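Local coordinates for protein glycosyl hydrolase, family 8 (Clostridium perfringens, PDB 3REN) that is an alpha-amylase of glycosyl hydrolase family 8, probably hydrolysing the alpha-glucosidic bonds of starch-like glucans, at residues 181-184 and 189-192; 118-123 and 140-145; 93-98 and 147-152; 240-245 and 290-295. All blocks are in the same frame, centred on the assembly; numbering follows the deposited sequence.

Interaction 1: 181-184 and 189-192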
loop_
_atom_site.group_PDB
_atom_site.type_symbol
_atom_site.label_atom_id
_atom_site.label_comp_id
_atom_site.label_asym_id
_atom_site.label_seq_id
_atom_site.Cartn_x
_atom_site.Cartn_y
_atom_site.Cartn_z
ATOM N N LEU A 181 14.675 -1.764 -7.975
ATOM C CA LEU A 181 15.455 -2.767 -7.302
ATOM C C LEU A 181 15.658 -3.999 -8.202
ATOM O O LEU A 181 16.749 -4.479 -8.330
ATOM C CB LEU A 181 14.754 -3.200 -6.059
ATOM C CG LEU A 181 15.027 -2.485 -4.772
ATOM C CD1 LEU A 181 16.058 -1.470 -4.783
ATOM C CD2 LEU A 181 13.919 -2.221 -3.914
ATOM N N LEU A 182 14.598 -4.452 -8.850
ATOM C CA LEU A 182 14.692 -5.592 -9.775
ATOM C C LEU A 182 15.697 -5.400 -10.937
ATOM O O LEU A 182 16.339 -6.386 -11.398
ATOM C CB LEU A 182 13.294 -5.949 -10.326
ATOM C CG LEU A 182 12.398 -6.745 -9.355
ATOM C CD1 LEU A 182 10.890 -6.776 -9.797
ATOM C CD2 LEU A 182 12.953 -8.158 -9.104
ATOM N N SER A 183 15.795 -4.148 -11.422
ATOM C CA SER A 183 16.699 -3.779 -12.511
ATOM C C SER A 183 18.150 -3.943 -12.110
ATOM O O SER A 183 18.998 -4.163 -12.954
ATOM C CB SER A 183 16.466 -2.324 -12.931
ATOM O OG SER A 183 15.130 -2.132 -13.337
ATOM N N GLN A 184 18.421 -3.818 -10.813
ATOM C CA GLN A 184 19.784 -3.954 -10.277
ATOM C C GLN A 184 20.217 -5.404 -10.225
ATOM O O GLN A 184 21.413 -5.711 -10.228
ATOM C CB GLN A 184 19.873 -3.346 -8.877
ATOM C CG GLN A 184 19.931 -1.835 -8.915
ATOM C CD GLN A 184 19.331 -1.176 -7.700
ATOM O OE1 GLN A 184 19.194 -1.790 -6.633
ATOM N NE2 GLN A 184 18.971 0.102 -7.845
ATOM N N TRP A 189 14.439 -5.834 -16.418
ATOM C CA TRP A 189 13.493 -4.986 -15.679
ATOM C C TRP A 189 13.590 -3.490 -15.970
ATOM O O TRP A 189 12.695 -2.735 -15.567
ATOM C CB TRP A 189 13.532 -5.262 -14.182
ATOM C CG TRP A 189 12.785 -6.528 -13.846
ATOM C CD1 TRP A 189 13.307 -7.787 -13.755
ATOM C CD2 TRP A 189 11.386 -6.649 -13.606
ATOM N NE1 TRP A 189 12.304 -8.686 -13.454
ATOM C CE2 TRP A 189 11.121 -8.011 -13.348
ATOM C CE3 TRP A 189 10.320 -5.719 -13.547
ATOM C CZ2 TRP A 189 9.822 -8.493 -13.066
ATOM C CZ3 TRP A 189 9.038 -6.199 -13.261
ATOM C CH2 TRP A 189 8.802 -7.573 -13.023
ATOM N N GLU A 190 14.657 -3.067 -16.670
ATOM C CA GLU A 190 14.826 -1.655 -17.095
ATOM C C GLU A 190 13.763 -1.228 -18.073
ATOM O O GLU A 190 13.216 -0.112 -17.975
ATOM C CB GLU A 190 16.206 -1.411 -17.718
ATOM C CG GLU A 190 17.331 -1.541 -16.699
ATOM C CD GLU A 190 18.717 -1.284 -17.284
ATOM O OE1 GLU A 190 18.851 -1.088 -18.532
ATOM O OE2 GLU A 190 19.671 -1.265 -16.461
ATOM N N GLY A 191 13.475 -2.113 -19.028
ATOM C CA GLY A 191 12.422 -1.862 -19.990
ATOM C C GLY A 191 11.062 -1.753 -19.311
ATOM O O GLY A 191 10.227 -0.935 -19.709
ATOM N N ILE A 192 10.831 -2.586 -18.298
ATOM C CA ILE A 192 9.555 -2.551 -17.570
ATOM C C ILE A 192 9.439 -1.242 -16.797
ATOM O O ILE A 192 8.388 -0.596 -16.854
ATOM C CB ILE A 192 9.384 -3.751 -16.575
ATOM C CG1 ILE A 192 9.503 -5.098 -17.310
ATOM C CG2 ILE A 192 8.050 -3.684 -15.925
ATOM C CD1 ILE A 192 8.287 -5.435 -18.135
#

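Interaction 2: 118-123 and 140-145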
loop_
_atom_site.group_PDB
_atom_site.type_symbol
_atom_site.label_atom_id
_atom_site.label_comp_id
_atom_site.label_asym_id
_atom_site.label_seq_id
_atom_site.Cartn_x
_atom_site.Cartn_y
_atom_site.Cartn_z
ATOM N N ARG A 118 4.689 -5.639 -3.989
ATOM C CA ARG A 118 4.911 -5.233 -2.602
ATOM C C ARG A 118 5.734 -6.280 -1.837
ATOM O O ARG A 118 6.585 -5.932 -1.008
ATOM C CB ARG A 118 3.599 -5.030 -1.871
ATOM C CG ARG A 118 3.744 -4.369 -0.500
ATOM C CD ARG A 118 2.424 -4.270 0.248
ATOM N NE ARG A 118 1.445 -3.366 -0.385
ATOM C CZ ARG A 118 0.399 -3.756 -1.118
ATOM N NH1 ARG A 118 0.177 -5.039 -1.386
ATOM N NH2 ARG A 118 -0.433 -2.845 -1.612
ATOM N N ILE A 119 5.441 -7.549 -2.083
ATOM C CA ILE A 119 6.164 -8.677 -1.497
ATOM C C ILE A 119 7.593 -8.819 -2.028
ATOM O O ILE A 119 8.531 -9.068 -1.257
ATOM C CB ILE A 119 5.319 -9.969 -1.638
ATOM C CG1 ILE A 119 4.147 -9.855 -0.645
ATOM C CG2 ILE A 119 6.192 -11.256 -1.299
ATOM C CD1 ILE A 119 3.017 -10.840 -0.794
ATOM N N ILE A 120 7.776 -8.627 -3.331
ATOM C CA ILE A 120 9.100 -8.610 -3.905
ATOM C C ILE A 120 9.918 -7.504 -3.245
ATOM O O ILE A 120 11.060 -7.734 -2.895
ATOM C CB ILE A 120 9.053 -8.428 -5.432
ATOM C CG1 ILE A 120 8.640 -9.733 -6.104
ATOM C CG2 ILE A 120 10.432 -7.993 -5.970
ATOM C CD1 ILE A 120 7.744 -9.511 -7.371
ATOM N N LYS A 121 9.329 -6.314 -3.070
ATOM C CA LYS A 121 10.034 -5.190 -2.467
ATOM C C LYS A 121 10.464 -5.526 -1.040
ATOM O O LYS A 121 11.623 -5.326 -0.695
ATOM C CB LYS A 121 9.153 -3.930 -2.446
ATOM C CG LYS A 121 9.877 -2.669 -1.909
ATOM C CD LYS A 121 8.857 -1.508 -1.764
ATOM C CE LYS A 121 9.582 -0.161 -1.674
ATOM N NZ LYS A 121 8.694 1.027 -1.274
ATOM N N ALA A 122 9.562 -6.068 -0.220
ATOM C CA ALA A 122 9.906 -6.472 1.157
ATOM C C ALA A 122 11.030 -7.510 1.185
ATOM O O ALA A 122 11.935 -7.443 2.024
ATOM C CB ALA A 122 8.686 -7.028 1.868
ATOM N N LEU A 123 10.976 -8.455 0.263
ATOM C CA LEU A 123 12.018 -9.496 0.137
ATOM C C LEU A 123 13.381 -8.941 -0.286
ATOM O O LEU A 123 14.419 -9.309 0.291
ATOM C CB LEU A 123 11.555 -10.616 -0.791
ATOM C CG LEU A 123 10.481 -11.542 -0.208
ATOM C CD1 LEU A 123 9.884 -12.381 -1.326
ATOM C CD2 LEU A 123 11.068 -12.442 0.895
ATOM N N ILE A 140 12.943 -13.241 -6.820
ATOM C CA ILE A 140 13.209 -13.530 -8.223
ATOM C C ILE A 140 12.234 -14.513 -8.839
ATOM O O ILE A 140 11.761 -14.311 -9.954
ATOM C CB ILE A 140 14.699 -13.990 -8.392
ATOM C CG1 ILE A 140 15.611 -12.779 -8.229
ATOM C CG2 ILE A 140 14.942 -14.729 -9.756
ATOM C CD1 ILE A 140 17.068 -13.106 -7.801
ATOM N N ASN A 141 11.947 -15.604 -8.137
ATOM C CA ASN A 141 10.933 -16.553 -8.575
ATOM C C ASN A 141 9.621 -15.793 -8.863
ATOM O O ASN A 141 9.004 -15.999 -9.915
ATOM C CB ASN A 141 10.580 -17.570 -7.483
ATOM C CG ASN A 141 11.653 -18.612 -7.204
ATOM O OD1 ASN A 141 12.508 -18.909 -8.030
ATOM N ND2 ASN A 141 11.540 -19.248 -6.004
ATOM N N ILE A 142 9.172 -14.970 -7.918
ATOM C CA ILE A 142 7.913 -14.196 -8.069
ATOM C C ILE A 142 7.979 -13.246 -9.252
ATOM O O ILE A 142 7.026 -13.159 -10.053
ATOM C CB ILE A 142 7.566 -13.314 -6.823
ATOM C CG1 ILE A 142 7.767 -14.076 -5.520
ATOM C CG2 ILE A 142 6.119 -12.777 -6.916
ATOM C CD1 ILE A 142 7.007 -15.333 -5.464
ATOM N N ALA A 143 9.093 -12.526 -9.342
ATOM C CA ALA A 143 9.299 -11.538 -10.395
ATOM C C ALA A 143 9.253 -12.206 -11.760
ATOM O O ALA A 143 8.606 -11.679 -12.667
ATOM C CB ALA A 143 10.612 -10.837 -10.216
ATOM N N ASN A 144 9.928 -13.364 -11.898
ATOM C CA ASN A 144 9.940 -14.109 -13.170
ATOM C C ASN A 144 8.534 -14.572 -13.558
ATOM O O ASN A 144 8.160 -14.552 -14.750
ATOM C CB ASN A 144 10.934 -15.298 -13.132
ATOM C CG ASN A 144 12.413 -14.851 -13.233
ATOM O OD1 ASN A 144 12.721 -13.802 -13.760
ATOM N ND2 ASN A 144 13.324 -15.684 -12.745
ATOM N N SER A 145 7.755 -14.980 -12.562
ATOM C CA SER A 145 6.344 -15.323 -12.767
ATOM C C SER A 145 5.484 -14.133 -13.189
ATOM O O SER A 145 4.543 -14.292 -13.967
ATOM C CB SER A 145 5.763 -15.939 -11.500
ATOM O OG SER A 145 6.445 -17.131 -11.204
#

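Interaction 3: 93-98 and 147-152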
loop_
_atom_site.group_PDB
_atom_site.type_symbol
_atom_site.label_atom_id
_atom_site.label_comp_id
_atom_site.label_asym_id
_atom_site.label_seq_id
_atom_site.Cartn_x
_atom_site.Cartn_y
_atom_site.Cartn_z
ATOM N N LEU A 93 0.941 -19.809 -5.508
ATOM C CA LEU A 93 0.093 -20.631 -6.369
ATOM C C LEU A 93 0.957 -21.420 -7.353
ATOM O O LEU A 93 2.174 -21.228 -7.403
ATOM C CB LEU A 93 -0.939 -19.754 -7.086
ATOM C CG LEU A 93 -1.988 -18.994 -6.253
ATOM C CD1 LEU A 93 -2.720 -17.950 -7.140
ATOM C CD2 LEU A 93 -2.977 -19.925 -5.606
ATOM N N LYS A 94 0.336 -22.276 -8.171
ATOM C CA LYS A 94 1.110 -23.090 -9.123
ATOM C C LYS A 94 1.768 -22.219 -10.167
ATOM O O LYS A 94 2.816 -22.567 -10.689
ATOM C CB LYS A 94 0.227 -24.147 -9.821
ATOM N N ASN A 95 1.196 -21.064 -10.492
ATOM C CA ASN A 95 1.908 -20.200 -11.456
ATOM C C ASN A 95 3.115 -19.401 -10.907
ATOM O O ASN A 95 3.725 -18.614 -11.646
ATOM C CB ASN A 95 0.924 -19.283 -12.210
ATOM C CG ASN A 95 0.225 -18.308 -11.299
ATOM O OD1 ASN A 95 0.548 -18.201 -10.093
ATOM N ND2 ASN A 95 -0.738 -17.585 -11.849
ATOM N N GLY A 96 3.437 -19.586 -9.613
ATOM C CA GLY A 96 4.528 -18.854 -8.931
ATOM C C GLY A 96 4.136 -17.517 -8.263
ATOM O O GLY A 96 4.954 -16.869 -7.605
ATOM N N LEU A 97 2.899 -17.086 -8.449
ATOM C CA LEU A 97 2.431 -15.835 -7.884
ATOM C C LEU A 97 1.800 -16.119 -6.539
ATOM O O LEU A 97 1.318 -17.224 -6.287
ATOM C CB LEU A 97 1.420 -15.152 -8.820
ATOM C CG LEU A 97 1.981 -14.657 -10.174
ATOM C CD1 LEU A 97 0.879 -13.933 -10.963
ATOM C CD2 LEU A 97 3.274 -13.756 -10.052
ATOM N N ILE A 98 1.833 -15.123 -5.667
ATOM C CA ILE A 98 1.128 -15.186 -4.407
ATOM C C ILE A 98 -0.346 -14.887 -4.620
ATOM O O ILE A 98 -0.705 -13.947 -5.321
ATOM C CB ILE A 98 1.712 -14.199 -3.395
ATOM C CG1 ILE A 98 3.250 -14.329 -3.313
ATOM C CG2 ILE A 98 1.027 -14.361 -2.035
ATOM C CD1 ILE A 98 3.788 -15.853 -3.151
ATOM N N LEU A 147 6.672 -11.635 -14.964
ATOM C CA LEU A 147 7.090 -11.416 -16.371
ATOM C C LEU A 147 6.452 -12.415 -17.340
ATOM O O LEU A 147 6.054 -12.047 -18.453
ATOM C CB LEU A 147 8.603 -11.475 -16.528
ATOM C CG LEU A 147 9.317 -10.249 -15.973
ATOM C CD1 LEU A 147 10.795 -10.475 -16.046
ATOM C CD2 LEU A 147 8.933 -8.954 -16.693
ATOM N N LYS A 148 6.413 -13.664 -16.912
ATOM C CA LYS A 148 5.787 -14.737 -17.654
ATOM C C LYS A 148 4.267 -14.627 -17.771
ATOM O O LYS A 148 3.694 -15.027 -18.784
ATOM C CB LYS A 148 6.162 -16.091 -17.045
ATOM C CG LYS A 148 5.545 -17.284 -17.756
ATOM N N HIS A 149 3.609 -14.141 -16.718
ATOM C CA HIS A 149 2.164 -14.270 -16.646
ATOM C C HIS A 149 1.386 -12.969 -16.697
ATOM O O HIS A 149 0.171 -12.987 -16.949
ATOM C CB HIS A 149 1.747 -15.031 -15.394
ATOM C CG HIS A 149 2.237 -16.442 -15.357
ATOM N ND1 HIS A 149 1.906 -17.370 -16.320
ATOM C CD2 HIS A 149 3.057 -17.077 -14.489
ATOM C CE1 HIS A 149 2.484 -18.526 -16.033
ATOM N NE2 HIS A 149 3.188 -18.372 -14.926
ATOM N N ALA A 150 2.051 -11.849 -16.453
ATOM C CA ALA A 150 1.329 -10.585 -16.351
ATOM C C ALA A 150 1.813 -9.523 -17.323
ATOM O O ALA A 150 1.279 -8.415 -17.307
ATOM C CB ALA A 150 1.414 -10.038 -14.952
ATOM N N GLU A 151 2.827 -9.841 -18.135
ATOM C CA GLU A 151 3.485 -8.820 -18.949
ATOM C C GLU A 151 2.989 -8.833 -20.401
ATOM O O GLU A 151 2.798 -9.883 -20.995
ATOM C CB GLU A 151 5.009 -8.945 -18.873
ATOM C CG GLU A 151 5.808 -7.857 -19.662
ATOM C CD GLU A 151 6.152 -8.277 -21.090
ATOM O OE1 GLU A 151 5.950 -9.464 -21.435
ATOM O OE2 GLU A 151 6.593 -7.428 -21.898
ATOM N N GLU A 152 2.746 -7.664 -20.940
ATOM C CA GLU A 152 2.335 -7.493 -22.302
ATOM C C GLU A 152 2.986 -6.187 -22.796
ATOM O O GLU A 152 2.655 -5.159 -22.306
ATOM C CB GLU A 152 0.798 -7.497 -22.320
ATOM O OE1 GLU A 152 -0.136 -9.755 -23.988
ATOM O OE2 GLU A 152 -0.249 -8.486 -25.720
#

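Interaction 4: 240-245 and 290-295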
loop_
_atom_site.group_PDB
_atom_site.type_symbol
_atom_site.label_atom_id
_atom_site.label_comp_id
_atom_site.label_asym_id
_atom_site.label_seq_id
_atom_site.Cartn_x
_atom_site.Cartn_y
_atom_site.Cartn_z
ATOM N N ASN A 240 5.439 6.218 -4.880
ATOM C CA ASN A 240 6.264 5.310 -5.729
ATOM C C ASN A 240 7.274 6.086 -6.563
ATOM O O ASN A 240 8.427 5.723 -6.639
ATOM C CB ASN A 240 5.388 4.417 -6.656
ATOM C CG ASN A 240 4.681 3.296 -5.895
ATOM O OD1 ASN A 240 5.114 2.919 -4.813
ATOM N ND2 ASN A 240 3.592 2.759 -6.456
ATOM N N ARG A 241 6.829 7.161 -7.191
ATOM C CA ARG A 241 7.698 8.010 -8.006
ATOM C C ARG A 241 8.886 8.559 -7.220
ATOM O O ARG A 241 10.016 8.518 -7.683
ATOM C CB ARG A 241 6.874 9.172 -8.553
ATOM C CG ARG A 241 5.986 8.803 -9.771
ATOM C CD ARG A 241 6.776 8.957 -11.071
ATOM N NE ARG A 241 6.923 10.374 -11.398
ATOM C CZ ARG A 241 7.552 10.868 -12.465
ATOM N NH1 ARG A 241 8.174 10.084 -13.347
ATOM N NH2 ARG A 241 7.601 12.178 -12.612
ATOM N N ILE A 242 8.627 9.130 -6.052
ATOM C CA ILE A 242 9.719 9.790 -5.334
ATOM C C ILE A 242 10.709 8.793 -4.753
ATOM O O ILE A 242 11.894 9.068 -4.774
ATOM C CB ILE A 242 9.241 10.823 -4.265
ATOM C CG1 ILE A 242 8.564 10.139 -3.090
ATOM C CG2 ILE A 242 8.358 11.879 -4.926
ATOM C CD1 ILE A 242 7.796 11.094 -2.150
ATOM N N GLU A 243 10.226 7.637 -4.258
ATOM C CA GLU A 243 11.112 6.610 -3.685
ATOM C C GLU A 243 12.026 6.050 -4.742
ATOM O O GLU A 243 13.101 5.563 -4.417
ATOM C CB GLU A 243 10.345 5.468 -2.997
ATOM C CG GLU A 243 9.626 5.863 -1.740
ATOM C CD GLU A 243 8.824 4.712 -1.107
ATOM O OE1 GLU A 243 8.454 4.844 0.075
ATOM O OE2 GLU A 243 8.539 3.679 -1.775
ATOM N N ALA A 244 11.620 6.142 -6.005
ATOM C CA ALA A 244 12.434 5.689 -7.121
ATOM C C ALA A 244 13.331 6.800 -7.673
ATOM O O ALA A 244 14.022 6.602 -8.661
ATOM C CB ALA A 244 11.524 5.151 -8.244
ATOM N N GLY A 245 13.296 7.968 -7.051
ATOM C CA GLY A 245 14.122 9.108 -7.467
ATOM C C GLY A 245 13.502 10.009 -8.527
ATOM O O GLY A 245 14.170 10.893 -9.045
ATOM N N ALA A 290 2.035 11.423 4.959
ATOM C CA ALA A 290 3.122 11.356 5.947
ATOM C C ALA A 290 4.354 10.654 5.396
ATOM O O ALA A 290 5.472 11.093 5.645
ATOM C CB ALA A 290 2.637 10.654 7.240
ATOM N N LEU A 291 4.165 9.557 4.658
ATOM C CA LEU A 291 5.348 8.852 4.073
ATOM C C LEU A 291 6.061 9.683 2.991
ATOM O O LEU A 291 7.301 9.657 2.857
ATOM C CB LEU A 291 4.953 7.482 3.521
ATOM C CG LEU A 291 4.634 6.533 4.673
ATOM C CD1 LEU A 291 3.799 5.393 4.162
ATOM C CD2 LEU A 291 5.943 6.054 5.374
ATOM N N ILE A 292 5.258 10.413 2.218
ATOM C CA ILE A 292 5.777 11.367 1.251
ATOM C C ILE A 292 6.601 12.450 1.959
ATOM O O ILE A 292 7.743 12.723 1.562
ATOM C CB ILE A 292 4.628 11.986 0.424
ATOM C CG1 ILE A 292 4.058 10.938 -0.557
ATOM C CG2 ILE A 292 5.098 13.200 -0.337
ATOM C CD1 ILE A 292 2.634 11.299 -1.003
ATOM N N ALA A 293 6.030 13.045 3.002
ATOM C CA ALA A 293 6.654 14.169 3.699
ATOM C C ALA A 293 7.916 13.684 4.385
ATOM O O ALA A 293 8.922 14.383 4.391
ATOM C CB ALA A 293 5.727 14.742 4.722
ATOM N N ASN A 294 7.851 12.477 4.941
ATOM C CA ASN A 294 9.034 11.876 5.560
ATOM C C ASN A 294 10.161 11.755 4.548
ATOM O O ASN A 294 11.302 12.153 4.815
ATOM C CB ASN A 294 8.741 10.479 6.104
ATOM C CG ASN A 294 9.993 9.842 6.742
ATOM O OD1 ASN A 294 10.563 8.896 6.204
ATOM N ND2 ASN A 294 10.418 10.380 7.878
ATOM N N TYR A 295 9.818 11.208 3.385
ATOM C CA TYR A 295 10.794 10.957 2.350
ATOM C C TYR A 295 11.473 12.257 1.894
ATOM O O TYR A 295 12.697 12.319 1.811
ATOM C CB TYR A 295 10.172 10.201 1.163
ATOM C CG TYR A 295 11.235 9.770 0.190
ATOM C CD1 TYR A 295 11.624 10.609 -0.846
ATOM C CD2 TYR A 295 11.899 8.545 0.342
ATOM C CE1 TYR A 295 12.642 10.245 -1.724
ATOM C CE2 TYR A 295 12.907 8.180 -0.536
ATOM C CZ TYR A 295 13.272 9.041 -1.552
ATOM O OH TYR A 295 14.248 8.692 -2.433
HETATM O O HOH W 1 15.289 9.510 -4.506
#

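Interaction 1: 181-184 and 189-192
Leu182 lies beside the indole of Trp189 where two successive helices of the (alpha/alpha)6-barrel, 176-185 and 188-201, meet across a very short link and form a helical hairpin. The inner half of this contact is densely packed. Both side chains point the same way, and CD1 of Leu182 sits almost squarely over the indole face, 3.6 Å from the centroid of the six-membered ring and only 4° off its normal, a CH-pi contact. Closer to the backbone, Leu182 CB rests 3.6 Å from Trp189 CG, so one leucine spans the indole from its root to its benzo ring. Each first torsion is near -78°, and from these two helix positions the groups come to lie alongside. Ala143 and Leu147 of helix 133-150 cover the buried end.

The solvent side is looser and belongs to Glu190, whose extended chain reaches outward and offers little more than its CG, 3.9 Å from Ser183 CB. Ser183 itself is closely packed against the Trp189 backbone. In the conformer described, its hydroxyl turns back to hydrogen-bond with the backbone O of Met179, one helical turn earlier, while across the hairpin OG abuts Trp189 C at 3.3 Å.

Interaction 2: 118-123 and 140-145
Within the (alpha/alpha)6-barrel, helices 113-130 and 133-150 meet through Ile120 and Ile142. The two side chains overlap lengthwise, each running toward the other's helix, so that the outer part of Ile120 lies along the branch point of Ile142. The delta methyl of Ile120 makes the closest approach, with CD1 3.7 Å from Ile142 CG2 in the conformer described, one of two modelled for Ile142. Just behind it, Ile120 CG1 lies 3.8 Å from Ile142 CB, which means two successive carbons of one side chain run over the beta-branched root of the other.

The same Ile120 methyl also reaches the neighbouring alanine, its CD1 lying 4.3 Å from Ala143 CB and 3.8 Å from Ala143 N. The small side chain at Ala143 lets the methyl come down close to the helix backbone. All three residues are buried, and the contact between them is wholly van der Waals. Further packing on Ile120 comes from Thr178 of helix 176-185 and from Leu146, the latter farther along helix 133-150.

With the backbones 7.1 Å apart between Ile120 CA and Ile142 CA, this is close helix-to-helix packing of aliphatic side chains, as expected within the helical wall of an (alpha/alpha)6-barrel.

Interaction 3: 93-98 and 147-152
The imidazole of His149 is overlapped on one face by Asn95, whose CB makes a CH-pi contact 4.0 Å from the ring centroid and 28° off the normal. This joins a type I beta turn, Leu93 to Gly96, to the C-terminal part of helix 133-150 at the surface of the (alpha/alpha)6-barrel. Because CB is displaced from the ring centre, it lies nearest His149 NE2, at 3.7 Å. The backbone of the same residue adds a second touch, with Asn95 O 3.3 Å from His149 CD2. The side chain of Lys148, modelled only as far as CG, covers the imidazole as well, with that carbon above the ring centre.

Asn95 is set in place from within its own loop. A first torsion of 64° folds the amide back over its own chain and leaves CB to meet the histidine. The backbone O of Asn95 also lies beside the hydroxyl of Ser145, one turn earlier on the helix, whose single proton may go to it or to Asn141 O. Inside the loop an Asx turn is closed by Leu97 N, which donates to Asn95 OD1 over 3.1 Å, coming in from above the carbonyl plane, 40° out of it.

Interaction 4: 240-245 and 290-295
Tyr295 lays its ring against the last turn of helix 231-243, where two helices of the (alpha/alpha)6-barrel, 231-243 and 283-296, come together. Its side chain and that of Ile242 run antiparallel, side against side, and the tyrosine continues beyond the isoleucine to the carboxyl end of the helix. CG of Tyr295 stands opposite its backbone N (chi1 -172°), which carries the ring across to the partner helix. There Tyr295 CD1 rests 3.8 Å from Ile242 CG1.

One face of the ring is occupied by the backbone of Glu243: its CA makes a CH-pi contact 4.2 Å from the Tyr295 centroid, 27° off the normal. The extended side chain of Glu243 passes the ring at a slant, its carboxylate plane turned 55° from that of the phenol, with Lys121 of helix 113-130 as the carboxylate's partner.

Deeper in, Ile242 meets Ile292 at about a right angle. Its CD1 lies 3.9 Å from Ile292 CG2, so the tip of one isoleucine presses on the beta-branch of the other, and both are buried.

Helix 231-243 ends here in a Schellman motif, Gly245 taking the positive phi and its N bonding back to Ile242 O. That carbonyl oxygen also lies 3.3 Å from Tyr295 OH. A water sits at the ring edge, in its plane and very close to Tyr295 OH, a short approach to be treated with caution; it donates only weakly to Ile242 O, at 3.4 Å.

How the interactions relate
Interactions 1, 2 and 3 form one continuous patch on one side of the barrel. Helix 133-150 runs through it: it supplies a segment to interactions 2 and 3, and it packs on interaction 1, where Trp189 CZ2 comes 3.4 Å from both Ala143 O and Leu147 CG. Interaction 2 is nested in the loop closed by interaction 3, their centres about 11 Å apart. Interaction 4 lies farther off, its centre about 21 Å from that of interaction 2, yet the Lys121 NZ to Glu243 OE2 salt bridge, 2.7 Å, connects them. A bound 1,2-ethanediol, probably from crystallisation, lies about 5 Å from the Glu243 side chain.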